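Putative capsular polysaccharide biosynthesis protein (PDB 6EWJ) binds pyridoxal 5'-phosphate and probably acts as a sugar aminotransferase, one that is essential for teichoic acid biosynthesis in Streptococcus pneumoniae. Local coordinates at residues A[179-184]-A[205-210]; A[188-193]-A[197-202]; A[50-55]-A[279-284]; A[46-51]-A[273-278]. All coordinates share one frame; numbering follows the deposited sequence.

In the fold
Helix 40-53, near the N terminus, supplies the first segments of contacts 4 and 3, which share S50 and L51. The chain then crosses much of the large mixed sheet before reaching 179-184, the start of contact 1. Contact 2, between 188-193 and 197-202, closes a short excursion nested inside the loop that contact 1 completes at 205-210. Further on, helix 268-299 returns to helix 40-53, first at 273-278 (contact 4) and then at 279-284 (contact 3). These two long loops interleave, and both enclose contacts 1 and 2. Bonds from Y281 to L181 and Q277 to T208 tie helix 268-299 to the cofactor-side loops, while S183 to S190 joins the two loop contacts.

Contact 1: A[179-184]-A[205-210]; sequences HALGST and KNFTTA. Unlike the reference sequence in segment 179-184: T184 (reference Ile).
H179 and L181 face K205 and F207 in two separate pairings, one within the cofactor site and one wholly apolar. In the first, the aliphatic end of the lysine comes to the rim of the imidazole: K205 CE lies near the ring plane, 3.6 Å from H179 CD2. The lysine chain bends at its second torsion (chi2 65°) and then runs extended, which carries NZ along the ring edge, 4.1 Å from H179 NE2. H179 binds pyridoxal 5'-phosphate, and K205 is the predicted attachment point for the cofactor, which is absent here. The other ring nitrogen, ND1, is bonded to the backbone N of A138, which helps fix how the imidazole is turned.

The apolar pairing sets one methyl of a branched side chain over an aromatic face. L181 CD2 sits over the F207 ring at its CG end, 3.5 Å from CG, and equally near CB.

Polar bonds serve each loop internally. A type II turn is closed by S183 N to A180 O at 3.0 Å, with G182 suited to the positive phi of its third position. In the other loop, T208 OG1 accepts from A210 N at 3.0 Å, an ST turn.

L181 also packs on F199 of strand 196-200 and on Y52 and T53 of helix 40-53, while F207 rests on Q277 and L278 of helix 268-299.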
loop_
_atom_site.group_PDB
_atom_site.type_symbol
_atom_site.label_atom_id
_atom_site.label_comp_id
_atom_site.label_asym_id
_atom_site.label_seq_id
_atom_site.Cartn_x
_atom_site.Cartn_y
_atom_site.Cartn_z
ATOM N N HIS A 179 -9.645 14.391 7.622
ATOM C CA HIS A 179 -10.173 14.755 8.903
ATOM C C HIS A 179 -11.681 14.904 8.901
ATOM O O HIS A 179 -12.244 15.286 9.919
ATOM C CB HIS A 179 -9.580 16.093 9.349
ATOM C CG HIS A 179 -8.088 16.113 9.457
ATOM N ND1 HIS A 179 -7.408 17.268 9.747
ATOM C CD2 HIS A 179 -7.145 15.143 9.357
ATOM C CE1 HIS A 179 -6.112 17.024 9.809
ATOM N NE2 HIS A 179 -5.918 15.734 9.578
ATOM N N ALA A 180 -12.344 14.596 7.785
ATOM C CA ALA A 180 -13.703 15.111 7.533
ATOM C C ALA A 180 -14.758 14.085 7.163
ATOM O O ALA A 180 -15.844 14.464 6.706
ATOM C CB ALA A 180 -13.667 16.244 6.518
ATOM N N LEU A 181 -14.513 12.796 7.443
ATOM C CA LEU A 181 -15.609 11.844 7.247
ATOM C C LEU A 181 -16.774 12.214 8.187
ATOM O O LEU A 181 -16.584 12.286 9.423
ATOM C CB LEU A 181 -15.193 10.435 7.498
ATOM C CG LEU A 181 -16.315 9.404 7.249
ATOM C CD1 LEU A 181 -16.672 9.276 5.762
ATOM C CD2 LEU A 181 -15.872 8.082 7.851
ATOM N N GLY A 182 -17.956 12.469 7.589
ATOM C CA GLY A 182 -19.129 12.895 8.332
ATOM C C GLY A 182 -19.330 14.389 8.525
ATOM O O GLY A 182 -20.305 14.788 9.118
ATOM N N SER A 183 -18.418 15.226 8.050
ATOM C CA SER A 183 -18.597 16.662 8.072
ATOM C C SER A 183 -19.618 17.047 6.995
ATOM O O SER A 183 -19.807 16.309 6.034
ATOM C CB SER A 183 -17.270 17.389 7.805
ATOM O OG SER A 183 -16.305 17.057 8.802
ATOM N N THR A 184 -20.266 18.190 7.174
ATOM C CA THR A 184 -21.171 18.751 6.160
ATOM C C THR A 184 -20.897 20.240 5.860
ATOM O O THR A 184 -20.366 20.968 6.676
ATOM C CB THR A 184 -22.643 18.642 6.569
ATOM O OG1 THR A 184 -22.812 19.432 7.730
ATOM C CG2 THR A 184 -23.043 17.188 6.837
ATOM N N LYS A 205 -7.712 8.630 13.424
ATOM C CA LYS A 205 -8.811 9.393 12.815
ATOM C C LYS A 205 -10.174 9.095 13.485
ATOM O O LYS A 205 -10.262 8.184 14.345
ATOM C CB LYS A 205 -8.825 9.181 11.298
ATOM C CG LYS A 205 -8.312 10.371 10.534
ATOM C CD LYS A 205 -6.849 10.604 10.821
ATOM C CE LYS A 205 -6.283 11.768 10.100
ATOM N NZ LYS A 205 -4.852 11.917 10.425
ATOM N N ASN A 206 -11.204 9.913 13.212
ATOM C CA ASN A 206 -12.500 9.724 13.860
ATOM C C ASN A 206 -13.074 8.328 13.615
ATOM O O ASN A 206 -13.739 7.761 14.487
ATOM C CB ASN A 206 -13.564 10.691 13.354
ATOM C CG ASN A 206 -13.442 12.085 13.932
ATOM O OD1 ASN A 206 -12.370 12.461 14.424
ATOM N ND2 ASN A 206 -14.527 12.883 13.810
ATOM N N PHE A 207 -12.847 7.824 12.417
ATOM C CA PHE A 207 -13.341 6.509 11.925
ATOM C C PHE A 207 -12.077 5.792 11.542
ATOM O O PHE A 207 -11.304 6.299 10.759
ATOM C CB PHE A 207 -14.253 6.804 10.706
ATOM C CG PHE A 207 -14.754 5.568 9.957
ATOM C CD1 PHE A 207 -13.917 4.858 9.081
ATOM C CD2 PHE A 207 -16.086 5.199 10.042
ATOM C CE1 PHE A 207 -14.393 3.755 8.360
ATOM C CE2 PHE A 207 -16.549 4.116 9.332
ATOM C CZ PHE A 207 -15.711 3.378 8.509
ATOM N N THR A 208 -11.836 4.601 12.113
ATOM C CA THR A 208 -10.577 3.944 11.931
ATOM C C THR A 208 -10.686 2.503 11.466
ATOM O O THR A 208 -11.552 1.735 11.895
ATOM C CB THR A 208 -9.677 4.039 13.184
ATOM O OG1 THR A 208 -8.344 3.690 12.809
ATOM C CG2 THR A 208 -10.133 3.155 14.284
ATOM N N THR A 209 -9.773 2.154 10.586
ATOM C CA THR A 209 -9.518 0.732 10.296
ATOM C C THR A 209 -8.064 0.414 10.590
ATOM O O THR A 209 -7.503 -0.485 9.951
ATOM C CB THR A 209 -9.919 0.404 8.824
ATOM O OG1 THR A 209 -9.107 1.151 7.904
ATOM C CG2 THR A 209 -11.354 0.700 8.579
ATOM N N ALA A 210 -7.447 1.173 11.518
ATOM C CA ALA A 210 -6.004 1.127 11.854
ATOM C C ALA A 210 -5.118 1.730 10.726
ATOM O O ALA A 210 -4.353 2.685 10.948
ATOM C CB ALA A 210 -5.542 -0.271 12.218
#

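Contact 2: A[188-193]-A[197-202]; sequences QPSGSI and TSFSFH
T197 meets G191 where a tight turn passes the side of a strand. Its CB lies 3.8 Å from G191 CA, and two branches leave from there. The methyl, CG2, stands anti to the backbone N and reaches back over one face of the F199 ring, toward its rim, while also coming 4.0 Å from G191 N. The hydroxyl, OG1, approaches G191 CA but makes its hydrogen bonds through two waters. It gives its proton to water 1, which in turn donates to G191 O, and it accepts from water 2 at 2.7 Å. Water 2 also takes the N-H of G191, at 3.0 Å, and that of I193.

Two residues along, F199 brings its tip to the same turn: CZ is 3.4 Å from S190 O, which lies at the ring edge. Glycine suits position 191, where phi is positive (112°) and the F199 tip lies close by. The turn itself is drawn tight at P189 O, which accepts both S192 N, at 3.0 Å, and S192 OG, at 2.6 Å. S190 OG turns instead to S177 OG, on strand 172-177. At its far end the strand carries S200, a cofactor-binding residue.

Threonine thus supplies a methyl for the phenyl face and a hydroxyl for a water bridge between buried residues; the two waters link T197 OG1 to G191 N, G191 O and I193 N, with no direct hydrogen bond between the segments.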
loop_
_atom_site.group_PDB
_atom_site.type_symbol
_atom_site.label_atom_id
_atom_site.label_comp_id
_atom_site.label_asym_id
_atom_site.label_seq_id
_atom_site.Cartn_x
_atom_site.Cartn_y
_atom_site.Cartn_z
ATOM N N GLN A 188 -24.589 19.233 3.028
ATOM C CA GLN A 188 -24.182 18.114 2.172
ATOM C C GLN A 188 -22.931 17.450 2.746
ATOM O O GLN A 188 -22.022 18.158 3.186
ATOM C CB GLN A 188 -23.870 18.565 0.762
ATOM C CG GLN A 188 -24.828 19.506 0.054
ATOM C CD GLN A 188 -24.091 20.296 -1.032
ATOM O OE1 GLN A 188 -24.198 19.976 -2.203
ATOM N NE2 GLN A 188 -23.314 21.337 -0.628
ATOM N N PRO A 189 -22.850 16.114 2.697
ATOM C CA PRO A 189 -21.704 15.403 3.308
ATOM C C PRO A 189 -20.457 15.574 2.526
ATOM O O PRO A 189 -20.477 15.583 1.295
ATOM C CB PRO A 189 -22.147 13.926 3.308
ATOM C CG PRO A 189 -23.375 13.857 2.489
ATOM C CD PRO A 189 -23.956 15.207 2.354
ATOM N N SER A 190 -19.345 15.705 3.229
ATOM C CA SER A 190 -18.026 15.688 2.579
ATOM C C SER A 190 -17.971 14.379 1.808
ATOM O O SER A 190 -18.547 13.357 2.267
ATOM C CB SER A 190 -16.889 15.821 3.579
ATOM O OG SER A 190 -15.710 16.234 2.888
ATOM N N GLY A 191 -17.425 14.442 0.608
ATOM C CA GLY A 191 -17.530 13.342 -0.363
ATOM C C GLY A 191 -18.393 13.752 -1.554
ATOM O O GLY A 191 -18.035 13.488 -2.682
ATOM N N SER A 192 -19.489 14.467 -1.267
ATOM C CA SER A 192 -20.441 14.943 -2.274
ATOM C C SER A 192 -20.191 16.372 -2.757
ATOM O O SER A 192 -20.919 16.859 -3.602
ATOM C CB SER A 192 -21.872 14.861 -1.725
ATOM O OG SER A 192 -22.128 15.840 -0.732
ATOM N N ILE A 193 -19.135 17.032 -2.280
ATOM C CA ILE A 193 -18.964 18.459 -2.546
ATOM C C ILE A 193 -17.901 18.709 -3.629
ATOM O O ILE A 193 -18.151 19.388 -4.619
ATOM C CB ILE A 193 -18.638 19.190 -1.258
ATOM C CG1 ILE A 193 -19.707 18.892 -0.202
ATOM C CG2 ILE A 193 -18.560 20.700 -1.507
ATOM C CD1 ILE A 193 -19.197 19.001 1.214
ATOM N N THR A 197 -12.908 13.160 -3.641
ATOM C CA THR A 197 -12.564 13.278 -2.227
ATOM C C THR A 197 -11.750 12.062 -1.758
ATOM O O THR A 197 -12.113 10.912 -2.065
ATOM C CB THR A 197 -13.828 13.455 -1.354
ATOM O OG1 THR A 197 -14.599 14.567 -1.843
ATOM C CG2 THR A 197 -13.479 13.692 0.106
ATOM N N SER A 198 -10.694 12.312 -0.982
ATOM C CA SER A 198 -10.033 11.256 -0.185
ATOM C C SER A 198 -10.341 11.352 1.296
ATOM O O SER A 198 -10.301 12.413 1.881
ATOM C CB SER A 198 -8.473 11.270 -0.330
ATOM O OG SER A 198 -8.005 12.580 -0.156
ATOM N N PHE A 199 -10.553 10.206 1.893
ATOM C CA PHE A 199 -10.756 10.040 3.312
ATOM C C PHE A 199 -9.694 9.155 3.924
ATOM O O PHE A 199 -9.094 8.293 3.235
ATOM C CB PHE A 199 -12.114 9.362 3.553
ATOM C CG PHE A 199 -13.309 10.216 3.197
ATOM C CD1 PHE A 199 -13.732 11.217 4.044
ATOM C CD2 PHE A 199 -14.048 9.973 2.022
ATOM C CE1 PHE A 199 -14.835 12.029 3.725
ATOM C CE2 PHE A 199 -15.155 10.760 1.699
ATOM C CZ PHE A 199 -15.549 11.765 2.562
ATOM N N SER A 200 -9.508 9.303 5.231
ATOM C CA SER A 200 -8.472 8.557 5.954
ATOM C C SER A 200 -9.190 7.822 7.074
ATOM O O SER A 200 -9.973 8.425 7.779
ATOM C CB SER A 200 -7.427 9.447 6.617
ATOM O OG SER A 200 -6.516 8.686 7.395
ATOM N N PHE A 201 -8.790 6.568 7.264
ATOM C CA PHE A 201 -9.226 5.741 8.368
ATOM C C PHE A 201 -8.024 5.290 9.178
ATOM O O PHE A 201 -8.024 4.211 9.809
ATOM C CB PHE A 201 -10.011 4.493 7.845
ATOM C CG PHE A 201 -10.971 4.762 6.741
ATOM C CD1 PHE A 201 -11.799 5.884 6.727
ATOM C CD2 PHE A 201 -11.143 3.829 5.756
ATOM C CE1 PHE A 201 -12.711 6.088 5.696
ATOM C CE2 PHE A 201 -12.103 4.001 4.744
ATOM C CZ PHE A 201 -12.845 5.140 4.700
ATOM N N HIS A 202 -6.969 6.110 9.194
ATOM C CA HIS A 202 -5.789 5.845 10.013
ATOM C C HIS A 202 -6.138 5.697 11.491
ATOM O O HIS A 202 -7.188 6.261 11.954
ATOM C CB HIS A 202 -4.755 6.957 9.783
ATOM C CG HIS A 202 -3.476 6.749 10.526
ATOM N ND1 HIS A 202 -3.237 7.302 11.768
ATOM C CD2 HIS A 202 -2.362 6.065 10.204
ATOM C CE1 HIS A 202 -2.032 6.944 12.185
ATOM N NE2 HIS A 202 -1.490 6.168 11.263
HETATM O O HOH W 1 -15.861 14.175 -4.229
HETATM O O HOH W 2 -16.193 16.606 -1.068
#

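Contact 3: A[50-55]-A[279-284]; sequences SLYTQT and DRYPSL
Just before Y281, which meets Y52 across the contact, R280 O is gripped by two donors. S283 OG reaches it at 2.6 Å, in the carbonyl plane and on a lone pair, and L284 N at 3.1 Å. The serine hydroxyl thus adds a second donor to the usual helical one. Helix 268-299 is kinked here, where the N of 282 and 283 has no bond to the turn before, P282 having no N-H to give.

The contact itself is a meeting of two tyrosines. Y52 OH comes to the rim of the Y281 ring, near its plane, 3.2 Å from CD2 and 3.4 Å from CE2. The slightly positive C-H edge probably makes this a mildly favourable place for an oxygen. The rings are set obliquely, with centroids 6.0 Å apart and planes at 70°, so they neither stack nor form a true T. The Y52 ring leaves its helix with CG anti to the backbone N (chi1 -174°), which sends the long side chain across the gap between the helices; its length and flat ring suit this packing. Tyrosine suits position 281 because its ring reaches a loop beside the cofactor site, where Y281 OH bonds to the backbone O of L181.

Past Y52 the chain leaves the helix through a capping turn. T55 N bonds to S50 O at 2.9 Å and Q54 N more weakly to L51 O, while T53 OG1 and T55 OG1 share a hydrogen bond. With Q54 at positive phi as the C-prime residue, this ending of helix 40-53 is a Schellman motif.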
loop_
_atom_site.group_PDB
_atom_site.type_symbol
_atom_site.label_atom_id
_atom_site.label_comp_id
_atom_site.label_asym_id
_atom_site.label_seq_id
_atom_site.Cartn_x
_atom_site.Cartn_y
_atom_site.Cartn_z
ATOM N N SER A 50 -20.630 4.977 0.469
ATOM C CA SER A 50 -21.230 5.739 -0.651
ATOM C C SER A 50 -22.594 6.344 -0.270
ATOM O O SER A 50 -22.841 7.521 -0.491
ATOM C CB SER A 50 -21.391 4.884 -1.894
ATOM O OG SER A 50 -20.155 4.469 -2.425
ATOM N N LEU A 51 -23.421 5.535 0.382
ATOM C CA LEU A 51 -24.680 6.040 0.928
ATOM C C LEU A 51 -24.454 7.122 1.979
ATOM O O LEU A 51 -25.162 8.155 1.994
ATOM C CB LEU A 51 -25.536 4.917 1.509
ATOM C CG LEU A 51 -26.003 3.897 0.490
ATOM C CD1 LEU A 51 -26.494 2.658 1.217
ATOM C CD2 LEU A 51 -27.119 4.425 -0.430
ATOM N N TYR A 52 -23.512 6.884 2.875
ATOM C CA TYR A 52 -23.182 7.850 3.932
ATOM C C TYR A 52 -22.666 9.181 3.370
ATOM O O TYR A 52 -23.049 10.246 3.878
ATOM C CB TYR A 52 -22.189 7.255 4.946
ATOM C CG TYR A 52 -21.899 8.121 6.138
ATOM C CD1 TYR A 52 -22.798 8.232 7.180
ATOM C CD2 TYR A 52 -20.699 8.817 6.244
ATOM C CE1 TYR A 52 -22.544 9.055 8.291
ATOM C CE2 TYR A 52 -20.436 9.624 7.351
ATOM C CZ TYR A 52 -21.378 9.746 8.365
ATOM O OH TYR A 52 -21.128 10.563 9.476
ATOM N N THR A 53 -21.819 9.135 2.349
ATOM C CA THR A 53 -21.267 10.353 1.745
ATOM C C THR A 53 -22.097 10.877 0.567
ATOM O O THR A 53 -21.743 11.904 -0.023
ATOM C CB THR A 53 -19.777 10.188 1.271
ATOM O OG1 THR A 53 -19.699 9.160 0.285
ATOM C CG2 THR A 53 -18.842 9.920 2.451
ATOM N N GLN A 54 -23.207 10.198 0.240
ATOM C CA GLN A 54 -24.091 10.595 -0.866
ATOM C C GLN A 54 -23.328 10.697 -2.195
ATOM O O GLN A 54 -23.475 11.655 -2.959
ATOM C CB GLN A 54 -24.867 11.886 -0.548
ATOM C CG GLN A 54 -25.784 11.674 0.647
ATOM C CD GLN A 54 -26.622 12.880 1.007
ATOM O OE1 GLN A 54 -26.949 13.699 0.162
ATOM N NE2 GLN A 54 -26.950 13.003 2.282
ATOM N N THR A 55 -22.525 9.668 -2.451
ATOM C CA THR A 55 -21.805 9.544 -3.715
ATOM C C THR A 55 -22.147 8.212 -4.302
ATOM O O THR A 55 -22.615 7.341 -3.579
ATOM C CB THR A 55 -20.275 9.637 -3.511
ATOM O OG1 THR A 55 -19.882 8.763 -2.446
ATOM C CG2 THR A 55 -19.877 11.054 -3.201
ATOM N N ASP A 279 -21.387 1.740 11.849
ATOM C CA ASP A 279 -22.595 1.599 12.725
ATOM C C ASP A 279 -22.483 2.509 13.946
ATOM O O ASP A 279 -23.413 3.217 14.324
ATOM C CB ASP A 279 -22.723 0.178 13.256
ATOM C CG ASP A 279 -23.048 -0.827 12.185
ATOM O OD1 ASP A 279 -23.382 -0.448 11.052
ATOM O OD2 ASP A 279 -22.948 -2.015 12.480
ATOM N N ARG A 280 -21.285 2.491 14.534
ATOM C CA ARG A 280 -20.977 3.309 15.708
ATOM C C ARG A 280 -20.855 4.803 15.447
ATOM O O ARG A 280 -20.917 5.571 16.395
ATOM C CB ARG A 280 -19.668 2.806 16.362
ATOM C CG ARG A 280 -19.831 1.427 16.978
ATOM C CD ARG A 280 -18.535 0.969 17.583
ATOM N NE ARG A 280 -18.274 1.763 18.764
ATOM C CZ ARG A 280 -17.080 2.080 19.240
ATOM N NH1 ARG A 280 -15.948 1.696 18.643
ATOM N NH2 ARG A 280 -17.020 2.822 20.346
ATOM N N TYR A 281 -20.696 5.208 14.188
ATOM C CA TYR A 281 -20.247 6.561 13.855
ATOM C C TYR A 281 -21.164 7.743 14.278
ATOM O O TYR A 281 -20.655 8.689 14.850
ATOM C CB TYR A 281 -19.843 6.686 12.382
ATOM C CG TYR A 281 -18.816 7.806 12.136
ATOM C CD1 TYR A 281 -17.652 7.866 12.867
ATOM C CD2 TYR A 281 -19.013 8.733 11.121
ATOM C CE1 TYR A 281 -16.740 8.893 12.661
ATOM C CE2 TYR A 281 -18.132 9.746 10.890
ATOM C CZ TYR A 281 -16.974 9.821 11.648
ATOM O OH TYR A 281 -16.088 10.812 11.415
ATOM N N PRO A 282 -22.505 7.666 14.026
ATOM C CA PRO A 282 -23.426 8.643 14.637
ATOM C C PRO A 282 -23.168 8.872 16.132
ATOM O O PRO A 282 -22.952 10.026 16.509
ATOM C CB PRO A 282 -24.821 8.026 14.380
ATOM C CG PRO A 282 -24.633 7.237 13.131
ATOM C CD PRO A 282 -23.237 6.678 13.211
ATOM N N SER A 283 -23.065 7.819 16.955
ATOM C CA SER A 283 -22.779 7.991 18.403
ATOM C C SER A 283 -21.394 8.613 18.707
ATOM O O SER A 283 -21.232 9.424 19.639
ATOM C CB SER A 283 -22.910 6.680 19.179
ATOM O OG SER A 283 -21.855 5.811 18.857
ATOM N N LEU A 284 -20.401 8.218 17.922
ATOM C CA LEU A 284 -19.024 8.784 18.066
ATOM C C LEU A 284 -18.991 10.270 17.746
ATOM O O LEU A 284 -18.423 11.062 18.473
ATOM C CB LEU A 284 -18.033 8.014 17.208
ATOM C CG LEU A 284 -17.845 6.559 17.637
ATOM C CD1 LEU A 284 -16.954 5.791 16.656
ATOM C CD2 LEU A 284 -17.284 6.392 19.044
#

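Contact 4: A[46-51]-A[273-278]; sequences ERRLSL and LGLVQL
R48 crosses L275 and runs alongside L278 in the opposite sense. The setting is a near-parallel packing of helices 40-53 and 268-299 in a protein of the DegT/DnrJ/EryC1 aminotransferase family; segments 46-51 and 273-278 are inclined by 32°, with axes 10.5 Å from each other. The arginine does most of the bridging. Its chain is extended at first and then bends at the third torsion (chi3 58°), which carries the guanidinium against the other helix. NH1 donates to L275 O at 2.9 Å; the bond is somewhat bent, and the oxygen lies tilted out of the guanidinium plane. NH2 goes to D279, in a salt bridge one turn further on, so the flat group is bonded through two of its nitrogens, which should limit its rotation. The charge has a carboxylate partner at this partly exposed margin.

L278 packs against the arginine stem and guanidinium. Its CG stands anti to the backbone N (chi1 -168°), and CD2 comes over one face of the R48 guanidinium, near its rim, and within 3.6 Å of R48 CB. The other branch, CD1, meets L49 CD2 at 4.1 Å on the buried side, where leucine suits an apolar seam. L275 CD2 lies beside the arginine stem, 4.0 Å from R48 CD.

Behind the contact, S50 bonds within its own helix: S50 N and S50 OG approach E46 O from opposite faces of its carbonyl plane, with OG at 2.9 Å.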
loop_
_atom_site.group_PDB
_atom_site.type_symbol
_atom_site.label_atom_id
_atom_site.label_comp_id
_atom_site.label_asym_id
_atom_site.label_seq_id
_atom_site.Cartn_x
_atom_site.Cartn_y
_atom_site.Cartn_z
ATOM N N GLU A 46 -17.680 -0.180 0.989
ATOM C CA GLU A 46 -17.747 0.809 -0.068
ATOM C C GLU A 46 -19.208 1.228 -0.315
ATOM O O GLU A 46 -19.489 2.404 -0.532
ATOM C CB GLU A 46 -17.146 0.266 -1.352
ATOM C CG GLU A 46 -15.618 0.073 -1.270
ATOM C CD GLU A 46 -15.028 -0.585 -2.482
ATOM O OE1 GLU A 46 -15.792 -1.154 -3.285
ATOM O OE2 GLU A 46 -13.768 -0.542 -2.654
ATOM N N ARG A 47 -20.086 0.233 -0.425
ATOM C CA ARG A 47 -21.536 0.496 -0.643
ATOM C C ARG A 47 -22.108 1.378 0.483
ATOM O O ARG A 47 -22.695 2.427 0.216
ATOM C CB ARG A 47 -22.288 -0.831 -0.790
ATOM C CG ARG A 47 -21.974 -1.541 -2.118
ATOM C CD ARG A 47 -23.009 -2.647 -2.500
ATOM N NE ARG A 47 -22.980 -3.806 -1.602
ATOM C CZ ARG A 47 -22.113 -4.825 -1.664
ATOM N NH1 ARG A 47 -21.205 -4.869 -2.633
ATOM N NH2 ARG A 47 -22.164 -5.804 -0.766
ATOM N N ARG A 48 -21.897 0.979 1.734
ATOM C CA ARG A 48 -22.389 1.734 2.881
ATOM C C ARG A 48 -21.779 3.154 2.989
ATOM O O ARG A 48 -22.462 4.105 3.324
ATOM C CB ARG A 48 -22.170 0.930 4.163
ATOM C CG ARG A 48 -23.038 -0.334 4.244
ATOM C CD ARG A 48 -22.884 -1.035 5.573
ATOM N NE ARG A 48 -23.236 -0.097 6.633
ATOM C CZ ARG A 48 -22.796 -0.126 7.897
ATOM N NH1 ARG A 48 -21.997 -1.106 8.337
ATOM N NH2 ARG A 48 -23.205 0.817 8.741
ATOM N N LEU A 49 -20.480 3.263 2.700
ATOM C CA LEU A 49 -19.817 4.548 2.736
ATOM C C LEU A 49 -20.369 5.516 1.668
ATOM O O LEU A 49 -20.561 6.700 1.956
ATOM C CB LEU A 49 -18.281 4.363 2.599
ATOM C CG LEU A 49 -17.534 3.896 3.830
ATOM C CD1 LEU A 49 -16.041 3.689 3.463
ATOM C CD2 LEU A 49 -17.648 4.910 4.965
ATOM N N SER A 50 -20.630 4.977 0.469
ATOM C CA SER A 50 -21.230 5.739 -0.651
ATOM C C SER A 50 -22.594 6.344 -0.270
ATOM O O SER A 50 -22.841 7.521 -0.491
ATOM C CB SER A 50 -21.391 4.884 -1.894
ATOM O OG SER A 50 -20.155 4.469 -2.425
ATOM N N LEU A 51 -23.421 5.535 0.382
ATOM C CA LEU A 51 -24.680 6.040 0.928
ATOM C C LEU A 51 -24.454 7.122 1.979
ATOM O O LEU A 51 -25.162 8.155 1.994
ATOM C CB LEU A 51 -25.536 4.917 1.509
ATOM C CG LEU A 51 -26.003 3.897 0.490
ATOM C CD1 LEU A 51 -26.494 2.658 1.217
ATOM C CD2 LEU A 51 -27.119 4.425 -0.430
ATOM N N LEU A 273 -13.443 -3.757 10.554
ATOM C CA LEU A 273 -13.369 -2.653 11.478
ATOM C C LEU A 273 -14.235 -1.509 11.012
ATOM O O LEU A 273 -14.996 -0.947 11.804
ATOM C CB LEU A 273 -11.913 -2.203 11.653
ATOM C CG LEU A 273 -10.914 -3.187 12.284
ATOM C CD1 LEU A 273 -9.502 -2.543 12.221
ATOM C CD2 LEU A 273 -11.285 -3.521 13.687
ATOM N N GLY A 274 -14.151 -1.206 9.726
ATOM C CA GLY A 274 -14.901 -0.135 9.117
ATOM C C GLY A 274 -16.388 -0.288 9.204
ATOM O O GLY A 274 -17.083 0.666 9.499
ATOM N N LEU A 275 -16.900 -1.494 9.001
ATOM C CA LEU A 275 -18.352 -1.716 9.023
ATOM C C LEU A 275 -18.950 -1.391 10.393
ATOM O O LEU A 275 -20.045 -0.805 10.492
ATOM C CB LEU A 275 -18.684 -3.153 8.641
ATOM C CG LEU A 275 -18.427 -3.564 7.196
ATOM C CD1 LEU A 275 -18.545 -5.080 7.029
ATOM C CD2 LEU A 275 -19.363 -2.866 6.223
ATOM N N VAL A 276 -18.255 -1.852 11.431
ATOM C CA VAL A 276 -18.676 -1.659 12.812
ATOM C C VAL A 276 -18.513 -0.177 13.213
ATOM O O VAL A 276 -19.417 0.403 13.814
ATOM C CB VAL A 276 -17.904 -2.594 13.779
ATOM C CG1 VAL A 276 -18.195 -2.244 15.239
ATOM C CG2 VAL A 276 -18.326 -4.027 13.526
ATOM N N GLN A 277 -17.363 0.409 12.851
ATOM C CA GLN A 277 -17.116 1.832 13.072
ATOM C C GLN A 277 -18.235 2.687 12.452
ATOM O O GLN A 277 -18.719 3.676 13.067
ATOM C CB GLN A 277 -15.758 2.242 12.513
ATOM C CG GLN A 277 -14.576 1.697 13.308
ATOM C CD GLN A 277 -14.100 2.621 14.417
ATOM O OE1 GLN A 277 -13.664 3.738 14.149
ATOM N NE2 GLN A 277 -14.162 2.166 15.645
ATOM N N LEU A 278 -18.666 2.286 11.253
ATOM C CA LEU A 278 -19.696 3.006 10.545
ATOM C C LEU A 278 -21.055 2.901 11.284
ATOM O O LEU A 278 -21.728 3.896 11.411
ATOM C CB LEU A 278 -19.779 2.599 9.071
ATOM C CG LEU A 278 -20.666 3.544 8.238
ATOM C CD1 LEU A 278 -20.135 4.971 8.179
ATOM C CD2 LEU A 278 -20.807 2.964 6.837
#